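Local coordinates for protein glycerol-3-phosphate dehydrogenase [NAD(+)] (Dunaliella salina, PDB 6IUY) that probably interconverts dihydroxyacetone phosphate and glycerol 3-phosphate with NAD, and combines this dehydrogenase with a phosphatase domain so that dihydroxyacetone phosphate is converted directly to glycerol, at residues L31-D36 with K253-K258; A271-A276 with R443-I448. All coordinates share one frame; numbering follows the deposited sequence.

Contact 1. Residues L31-D36 with K253-K258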
ATOM      1  N   LEU A  31     -37.562  14.532   7.108  1.00 63.13           N
ATOM      2  CA  LEU A  31     -37.367  13.109   7.406  1.00 62.02           C
ATOM      3  C   LEU A  31     -37.612  12.225   6.186  1.00 57.36           C
ATOM      4  O   LEU A  31     -36.947  11.208   6.005  1.00 58.38           O
ATOM      5  CB  LEU A  31     -38.274  12.660   8.547  1.00 57.57           C
ATOM      6  CG  LEU A  31     -37.791  12.950   9.960  1.00 59.89           C
ATOM      7  CD1 LEU A  31     -38.840  12.503  10.961  1.00 59.84           C
ATOM      8  CD2 LEU A  31     -36.466  12.252  10.226  1.00 59.01           C
ATOM      9  N   TRP A  32     -38.568  12.624   5.352  1.00 55.62           N
ATOM     10  CA  TRP A  32     -38.855  11.921   4.116  1.00 52.54           C
ATOM     11  C   TRP A  32     -37.692  12.037   3.146  1.00 56.86           C
ATOM     12  O   TRP A  32     -37.297  11.064   2.502  1.00 52.82           O
ATOM     13  CB  TRP A  32     -40.111  12.482   3.472  1.00 51.95           C
ATOM     14  CG  TRP A  32     -40.394  11.929   2.122  1.00 49.43           C
ATOM     15  CD1 TRP A  32     -40.445  12.623   0.947  1.00 50.85           C
ATOM     16  CD2 TRP A  32     -40.680  10.566   1.796  1.00 47.92           C
ATOM     17  NE1 TRP A  32     -40.762  11.776  -0.092  1.00 49.04           N
ATOM     18  CE2 TRP A  32     -40.900  10.505   0.403  1.00 49.31           C
ATOM     19  CE3 TRP A  32     -40.769   9.387   2.544  1.00 55.02           C
ATOM     20  CZ2 TRP A  32     -41.198   9.310  -0.260  1.00 52.69           C
ATOM     21  CZ3 TRP A  32     -41.073   8.194   1.881  1.00 50.10           C
ATOM     22  CH2 TRP A  32     -41.286   8.170   0.496  1.00 48.24           C
ATOM     23  N   GLN A  33     -37.149  13.245   3.044  1.00 54.88           N
ATOM     24  CA  GLN A  33     -36.082  13.521   2.100  1.00 58.66           C
ATOM     25  C   GLN A  33     -34.747  12.948   2.579  1.00 57.33           C
ATOM     26  O   GLN A  33     -33.902  12.539   1.773  1.00 55.00           O
ATOM     27  CB  GLN A  33     -35.976  15.034   1.862  1.00 52.80           C
ATOM     28  CG  GLN A  33     -37.044  15.563   0.908  1.00 55.51           C
ATOM     29  CD  GLN A  33     -36.917  17.056   0.629  1.00 55.56           C
ATOM     30  OE1 GLN A  33     -36.162  17.772   1.290  1.00 47.23           O
ATOM     31  NE2 GLN A  33     -37.676  17.530  -0.349  1.00 54.50           N
ATOM     32  N   GLN A  34     -34.577  12.913   3.895  1.00 54.86           N
ATOM     33  CA  GLN A  34     -33.335  12.471   4.508  1.00 54.45           C
ATOM     34  C   GLN A  34     -33.453  11.018   4.984  1.00 53.62           C
ATOM     35  O   GLN A  34     -32.695  10.577   5.842  1.00 53.49           O
ATOM     36  CB  GLN A  34     -32.986  13.387   5.680  1.00 56.05           C
ATOM     37  CG  GLN A  34     -31.530  13.762   5.776  1.00 65.21           C
ATOM     38  CD  GLN A  34     -31.121  14.728   4.694  1.00 68.98           C
ATOM     39  OE1 GLN A  34     -31.930  15.542   4.238  1.00 66.76           O
ATOM     40  NE2 GLN A  34     -29.864  14.641   4.262  1.00 71.50           N
ATOM     41  N   ALA A  35     -34.424  10.290   4.438  1.00 46.64           N
ATOM     42  CA  ALA A  35     -34.742   8.951   4.920  1.00 52.97           C
ATOM     43  C   ALA A  35     -33.627   7.967   4.624  1.00 54.28           C
ATOM     44  O   ALA A  35     -33.006   8.023   3.564  1.00 54.22           O
ATOM     45  CB  ALA A  35     -36.041   8.454   4.298  1.00 51.23           C
ATOM     46  N   ASP A  36     -33.389   7.057   5.559  1.00 54.91           N
ATOM     47  CA  ASP A  36     -32.404   6.000   5.373  1.00 52.08           C
ATOM     48  C   ASP A  36     -33.095   4.706   4.990  1.00 53.30           C
ATOM     49  O   ASP A  36     -32.520   3.860   4.307  1.00 53.49           O
ATOM     50  CB  ASP A  36     -31.579   5.802   6.644  1.00 53.81           C
ATOM     51  CG  ASP A  36     -30.784   7.031   7.022  1.00 57.42           C
ATOM     52  OD1 ASP A  36     -30.092   7.590   6.136  1.00 58.48           O
ATOM     53  OD2 ASP A  36     -30.866   7.441   8.205  1.00 58.29           O
ATOM     54  N   LYS A 253     -41.890  14.883  -3.605  1.00 56.08           N
ATOM     55  CA  LYS A 253     -41.259  15.536  -2.463  1.00 54.36           C
ATOM     56  C   LYS A 253     -39.898  14.901  -2.186  1.00 52.36           C
ATOM     57  O   LYS A 253     -39.170  15.336  -1.287  1.00 51.58           O
ATOM     58  CB  LYS A 253     -42.160  15.476  -1.228  1.00 57.98           C
ATOM     59  CG  LYS A 253     -43.452  16.293  -1.365  1.00 58.20           C
ATOM     60  CD  LYS A 253     -43.148  17.743  -1.738  1.00 66.93           C
ATOM     61  CE  LYS A 253     -44.416  18.548  -2.009  1.00 69.49           C
ATOM     62  NZ  LYS A 253     -44.128  19.846  -2.685  1.00 69.69           N
ATOM     63  N   LEU A 254     -39.559  13.879  -2.970  1.00 49.19           N
ATOM     64  CA  LEU A 254     -38.202  13.313  -2.961  1.00 54.85           C
ATOM     65  C   LEU A 254     -37.197  14.387  -3.362  1.00 56.86           C
ATOM     66  O   LEU A 254     -37.404  15.083  -4.367  1.00 57.77           O
ATOM     67  CB  LEU A 254     -38.085  12.123  -3.922  1.00 54.90           C
ATOM     68  CG  LEU A 254     -38.669  10.769  -3.517  1.00 53.88           C
ATOM     69  CD1 LEU A 254     -38.489   9.761  -4.633  1.00 51.47           C
ATOM     70  CD2 LEU A 254     -38.009  10.266  -2.257  1.00 51.11           C
ATOM     71  N   LYS A 255     -36.118  14.539  -2.594  1.00 55.09           N
ATOM     72  CA  LYS A 255     -35.103  15.525  -2.962  1.00 54.64           C
ATOM     73  C   LYS A 255     -34.488  15.187  -4.329  1.00 56.40           C
ATOM     74  O   LYS A 255     -34.220  14.014  -4.639  1.00 48.80           O
ATOM     75  CB  LYS A 255     -34.005  15.619  -1.900  1.00 51.85           C
ATOM     76  CG  LYS A 255     -33.286  16.973  -1.911  1.00 51.76           C
ATOM     77  CD  LYS A 255     -32.150  17.024  -0.904  1.00 53.37           C
ATOM     78  CE  LYS A 255     -31.537  18.422  -0.797  1.00 57.43           C
ATOM     79  NZ  LYS A 255     -30.506  18.518   0.287  1.00 51.86           N
ATOM     80  N   ARG A 256     -34.311  16.215  -5.161  1.00 55.48           N
ATOM     81  CA  ARG A 256     -33.600  16.076  -6.432  1.00 50.64           C
ATOM     82  C   ARG A 256     -32.430  17.042  -6.414  1.00 52.51           C
ATOM     83  O   ARG A 256     -32.617  18.262  -6.385  1.00 54.34           O
ATOM     84  CB  ARG A 256     -34.503  16.359  -7.630  1.00 53.81           C
ATOM     85  CG  ARG A 256     -33.876  15.957  -8.942  1.00 53.69           C
ATOM     86  CD  ARG A 256     -34.653  16.465 -10.146  1.00 57.47           C
ATOM     87  NE  ARG A 256     -35.940  15.802 -10.298  1.00 65.42           N
ATOM     88  CZ  ARG A 256     -37.114  16.399 -10.114  1.00 70.22           C
ATOM     89  NH1 ARG A 256     -37.169  17.684  -9.779  1.00 71.03           N
ATOM     90  NH2 ARG A 256     -38.238  15.708 -10.272  1.00 74.73           N
ATOM     91  N   TYR A 257     -31.221  16.498  -6.418  1.00 48.47           N
ATOM     92  CA  TYR A 257     -30.025  17.300  -6.211  1.00 45.57           C
ATOM     93  C   TYR A 257     -29.661  18.086  -7.464  1.00 43.48           C
ATOM     94  O   TYR A 257     -29.628  17.517  -8.553  1.00 49.52           O
ATOM     95  CB  TYR A 257     -28.867  16.395  -5.783  1.00 45.94           C
ATOM     96  CG  TYR A 257     -28.999  15.889  -4.370  1.00 42.75           C
ATOM     97  CD1 TYR A 257     -29.809  14.797  -4.066  1.00 51.39           C
ATOM     98  CD2 TYR A 257     -28.324  16.506  -3.332  1.00 48.07           C
ATOM     99  CE1 TYR A 257     -29.936  14.345  -2.750  1.00 47.96           C
ATOM    100  CE2 TYR A 257     -28.431  16.052  -2.029  1.00 46.56           C
ATOM    101  CZ  TYR A 257     -29.240  14.981  -1.745  1.00 47.75           C
ATOM    102  OH  TYR A 257     -29.345  14.553  -0.445  1.00 51.61           O
ATOM    103  N   LYS A 258     -29.446  19.393  -7.328  1.00 40.76           N
ATOM    104  CA  LYS A 258     -28.856  20.185  -8.421  1.00 45.81           C
ATOM    105  C   LYS A 258     -27.346  20.189  -8.226  1.00 40.73           C
ATOM    106  O   LYS A 258     -26.872  20.467  -7.128  1.00 39.99           O
ATOM    107  CB  LYS A 258     -29.361  21.641  -8.452  1.00 47.67           C
ATOM    108  CG  LYS A 258     -30.857  21.844  -8.777  1.00 57.27           C
ATOM    109  CD  LYS A 258     -31.148  23.332  -9.082  1.00 61.03           C
ATOM    110  CE  LYS A 258     -32.538  23.766  -8.617  1.00 64.23           C
ATOM    111  NZ  LYS A 258     -33.611  22.862  -9.112  1.00 68.05           N
TER
HETATM  112  O   HOH W   1     -35.053  12.339  -1.298  1.00 52.79           O

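Contact 2. Residues A271-A276 with R443-I448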
ATOM      1  N   ALA A 271     -14.125  15.852 -15.308  1.00 32.54           N
ATOM      2  CA  ALA A 271     -14.996  15.478 -14.218  1.00 36.06           C
ATOM      3  C   ALA A 271     -16.477  15.838 -14.517  1.00 44.48           C
ATOM      4  O   ALA A 271     -17.378  14.979 -14.425  1.00 36.70           O
ATOM      5  CB  ALA A 271     -14.516  16.143 -12.919  1.00 35.44           C
ATOM      6  N   VAL A 272     -16.745  17.095 -14.879  1.00 41.03           N
ATOM      7  CA  VAL A 272     -18.136  17.506 -15.145  1.00 37.38           C
ATOM      8  C   VAL A 272     -18.724  16.690 -16.276  1.00 37.19           C
ATOM      9  O   VAL A 272     -19.932  16.478 -16.334  1.00 41.28           O
ATOM     10  CB  VAL A 272     -18.254  19.013 -15.484  1.00 37.15           C
ATOM     11  CG1 VAL A 272     -18.092  19.232 -16.965  1.00 37.72           C
ATOM     12  CG2 VAL A 272     -19.605  19.540 -15.046  1.00 41.19           C
ATOM     13  N   ARG A 273     -17.871  16.211 -17.179  1.00 38.99           N
ATOM     14  CA  ARG A 273     -18.334  15.402 -18.305  1.00 32.65           C
ATOM     15  C   ARG A 273     -18.871  14.051 -17.839  1.00 41.73           C
ATOM     16  O   ARG A 273     -19.867  13.533 -18.385  1.00 36.78           O
ATOM     17  CB  ARG A 273     -17.199  15.190 -19.303  1.00 40.39           C
ATOM     18  CG  ARG A 273     -17.535  14.202 -20.405  1.00 39.88           C
ATOM     19  CD  ARG A 273     -16.423  14.027 -21.425  1.00 34.79           C
ATOM     20  NE  ARG A 273     -16.968  13.447 -22.661  1.00 38.34           N
ATOM     21  CZ  ARG A 273     -16.978  12.144 -22.948  1.00 40.27           C
ATOM     22  NH1 ARG A 273     -16.457  11.267 -22.101  1.00 38.73           N
ATOM     23  NH2 ARG A 273     -17.503  11.713 -24.088  1.00 39.01           N
ATOM     24  N   MET A 274     -18.193  13.464 -16.848  1.00 38.21           N
ATOM     25  CA  MET A 274     -18.607  12.184 -16.278  1.00 43.42           C
ATOM     26  C   MET A 274     -19.845  12.366 -15.412  1.00 38.78           C
ATOM     27  O   MET A 274     -20.787  11.597 -15.486  1.00 42.07           O
ATOM     28  CB  MET A 274     -17.487  11.565 -15.442  1.00 38.57           C
ATOM     29  CG  MET A 274     -16.174  11.316 -16.201  1.00 40.74           C
ATOM     30  SD  MET A 274     -15.104  10.233 -15.203  1.00 38.88           S
ATOM     31  CE  MET A 274     -14.372  11.356 -14.027  1.00 32.77           C
ATOM     32  N   VAL A 275     -19.803  13.391 -14.576  1.00 32.86           N
ATOM     33  CA  VAL A 275     -20.918  13.792 -13.728  1.00 40.42           C
ATOM     34  C   VAL A 275     -22.173  14.115 -14.547  1.00 44.35           C
ATOM     35  O   VAL A 275     -23.296  13.707 -14.208  1.00 43.72           O
ATOM     36  CB  VAL A 275     -20.483  14.985 -12.901  1.00 43.14           C
ATOM     37  CG1 VAL A 275     -21.648  15.860 -12.508  1.00 41.88           C
ATOM     38  CG2 VAL A 275     -19.652  14.491 -11.718  1.00 36.61           C
ATOM     39  N   ALA A 276     -21.980  14.800 -15.666  1.00 40.74           N
ATOM     40  CA  ALA A 276     -23.103  15.094 -16.537  1.00 41.31           C
ATOM     41  C   ALA A 276     -23.697  13.822 -17.156  1.00 40.96           C
ATOM     42  O   ALA A 276     -24.908  13.744 -17.348  1.00 40.32           O
ATOM     43  CB  ALA A 276     -22.682  16.095 -17.627  1.00 39.22           C
ATOM     44  N   ARG A 443     -18.633   5.807 -13.611  1.00 37.32           N
ATOM     45  CA  ARG A 443     -18.998   5.507 -14.992  1.00 40.73           C
ATOM     46  C   ARG A 443     -18.484   4.107 -15.348  1.00 40.18           C
ATOM     47  O   ARG A 443     -17.764   3.499 -14.567  1.00 43.53           O
ATOM     48  CB  ARG A 443     -18.416   6.564 -15.940  1.00 43.14           C
ATOM     49  CG  ARG A 443     -18.555   8.008 -15.443  1.00 40.08           C
ATOM     50  CD  ARG A 443     -19.997   8.417 -15.466  1.00 33.17           C
ATOM     51  NE  ARG A 443     -20.636   7.880 -16.661  1.00 42.75           N
ATOM     52  CZ  ARG A 443     -21.891   7.434 -16.712  1.00 41.21           C
ATOM     53  NH1 ARG A 443     -22.655   7.457 -15.620  1.00 41.63           N
ATOM     54  NH2 ARG A 443     -22.371   6.957 -17.856  1.00 41.90           N
ATOM     55  N   PRO A 444     -18.855   3.577 -16.515  1.00 39.52           N
ATOM     56  CA  PRO A 444     -18.319   2.248 -16.841  1.00 46.07           C
ATOM     57  C   PRO A 444     -16.808   2.252 -17.055  1.00 48.85           C
ATOM     58  O   PRO A 444     -16.199   1.190 -16.980  1.00 49.87           O
ATOM     59  CB  PRO A 444     -19.044   1.881 -18.134  1.00 44.08           C
ATOM     60  CG  PRO A 444     -20.287   2.708 -18.114  1.00 50.33           C
ATOM     61  CD  PRO A 444     -19.900   3.997 -17.455  1.00 43.96           C
ATOM     62  N   TYR A 445     -16.213   3.421 -17.290  1.00 45.86           N
ATOM     63  CA  TYR A 445     -14.767   3.531 -17.492  1.00 41.67           C
ATOM     64  C   TYR A 445     -14.093   4.218 -16.303  1.00 40.15           C
ATOM     65  O   TYR A 445     -12.897   4.498 -16.309  1.00 42.30           O
ATOM     66  CB  TYR A 445     -14.472   4.309 -18.787  1.00 46.80           C
ATOM     67  CG  TYR A 445     -15.168   5.645 -18.821  1.00 38.42           C
ATOM     68  CD1 TYR A 445     -14.588   6.768 -18.242  1.00 39.41           C
ATOM     69  CD2 TYR A 445     -16.421   5.777 -19.397  1.00 43.53           C
ATOM     70  CE1 TYR A 445     -15.235   8.002 -18.259  1.00 40.96           C
ATOM     71  CE2 TYR A 445     -17.083   6.996 -19.411  1.00 40.38           C
ATOM     72  CZ  TYR A 445     -16.488   8.107 -18.839  1.00 40.81           C
ATOM     73  OH  TYR A 445     -17.149   9.323 -18.856  1.00 37.62           O
ATOM     74  N   PHE A 446     -14.870   4.503 -15.275  1.00 44.02           N
ATOM     75  CA  PHE A 446     -14.338   5.203 -14.117  1.00 43.79           C
ATOM     76  C   PHE A 446     -14.899   4.535 -12.855  1.00 44.60           C
ATOM     77  O   PHE A 446     -15.985   4.891 -12.385  1.00 37.59           O
ATOM     78  CB  PHE A 446     -14.687   6.709 -14.192  1.00 40.97           C
ATOM     79  CG  PHE A 446     -13.899   7.566 -13.229  1.00 37.69           C
ATOM     80  CD1 PHE A 446     -12.522   7.687 -13.360  1.00 41.00           C
ATOM     81  CD2 PHE A 446     -14.533   8.246 -12.195  1.00 35.77           C
ATOM     82  CE1 PHE A 446     -11.774   8.466 -12.492  1.00 38.04           C
ATOM     83  CE2 PHE A 446     -13.797   9.037 -11.305  1.00 37.07           C
ATOM     84  CZ  PHE A 446     -12.403   9.138 -11.455  1.00 41.47           C
ATOM     85  N   ALA A 447     -14.167   3.534 -12.347  1.00 44.84           N
ATOM     86  CA  ALA A 447     -14.596   2.735 -11.196  1.00 43.05           C
ATOM     87  C   ALA A 447     -14.315   3.433  -9.884  1.00 42.84           C
ATOM     88  O   ALA A 447     -13.215   3.966  -9.652  1.00 42.84           O
ATOM     89  CB  ALA A 447     -13.925   1.364 -11.203  1.00 37.13           C
ATOM     90  N   ILE A 448     -15.313   3.410  -9.010  1.00 44.81           N
ATOM     91  CA  ILE A 448     -15.210   4.104  -7.733  1.00 41.95           C
ATOM     92  C   ILE A 448     -15.143   3.125  -6.567  1.00 44.19           C
ATOM     93  O   ILE A 448     -15.860   2.125  -6.537  1.00 47.66           O
ATOM     94  CB  ILE A 448     -16.390   5.060  -7.532  1.00 41.60           C
ATOM     95  CG1 ILE A 448     -16.292   6.225  -8.522  1.00 44.69           C
ATOM     96  CG2 ILE A 448     -16.432   5.564  -6.105  1.00 37.53           C
ATOM     97  CD1 ILE A 448     -15.272   7.263  -8.141  1.00 43.26           C
TER
HETATM   98  O   HOH W   2     -15.017  11.370 -19.703  1.00 41.41           O

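Contact 1. Residues L31-D36 with K253-K258
The backbones come closest at Q33 and L254, whose CA atoms lie 5.5 Å apart. Here the last turn of helix 26-33, left at Q34, meets the irregular chain that leads from helix 247-251 into strand 257-262. A water bridges the two main chains, accepting from K255 N at 2.8 Å and donating at longer range to Q33 O. The one direct hydrogen bond across the contact comes from the side chain of Q33: NE2 reaches K253 O at 2.8 Å, with an N-H...O angle of 158°. The acceptor lies in the plane of the Q33 amide, whereas the donor is tilted 30° from the carbonyl plane of K253. With its chain extended beyond CG, Q33 passes at about a right angle to K255, whose CB rests against CD of the amide. W32 turns its indole anti to the backbone N (chi1 173°), which brings the ring edge to K253, with CD1 3.7 Å from K253 O. L254 CD2 adds apolar contact, 3.9 Å from W32 CZ2. Indole NE1 bonds to L250 O, and the ring packs edge-to-face with W242; L254 also touches A120 and L121 of helix 114-123. The contact lies where two domains join: helix 26-33 of the haloacid dehalogenase-like domain ends against the chain entering strand 257-262, the first strand of the dehydrogenase's Rossmann-type sheet.

Contact 2. Residues A271-A276 with R443-I448
The hydroxyl of Y445 is gripped from two sources: water 2 donates to OH at 3.1 Å, and Q277 OE1, one helical turn beyond M274, is hydrogen-bonded to it. The same water accepts from R273 NH1 at 2.8 Å, lying at the edge of the guanidinium and in its plane. Helix and turn are thus linked through solvent, while the arginine is also held by D326 O and a salt bridge to E419. M274 is the residue most covered by the other segment. Its chain bends at chi3 (-81°), laying CE over one face of F446, 3.6 Å from the ring centroid and 14° off the normal, a CH-pi contact. SD makes a Met-aromatic contact over the face of F446, 3.5 Å from CG, and an oblique one with Y445, whose CE1 is 3.8 Å from SD. R443 packs CG against M274 CB and sends its guanidinium on to E281. A serine in place of F446 would probably leave the M274 methyl without its aromatic face and open a gap beside W267, an NAD-binding residue. The helix after the probable GxGxxA turn is the Rossmann-type feature; here it also meets the beta turn leading into 446-451, the mixed sheet's outermost strand.

How the contacts relate
Read together, the two contacts illustrate how chemistry follows place in a two-domain enzyme. Contact 1 lies largely at the surface where the domains join, away from the annotated sites, and relies on a side-chain amide and a water bonded to main-chain groups, with an indole against a leucine for apolar cover. Contact 2 is buried within the dehydrogenase, close to the NAD site without lining it, and relies on sulfur and aromatic faces, with charged and hydroxyl groups at its margins. Both reach the same mixed sheet: the chain of contact 1 leads into strand 257-262, and helix 266-282 of contact 2 follows that strand in sequence. They do not touch; their centres are 23 Å apart, and both segments of contact 1 precede those of contact 2.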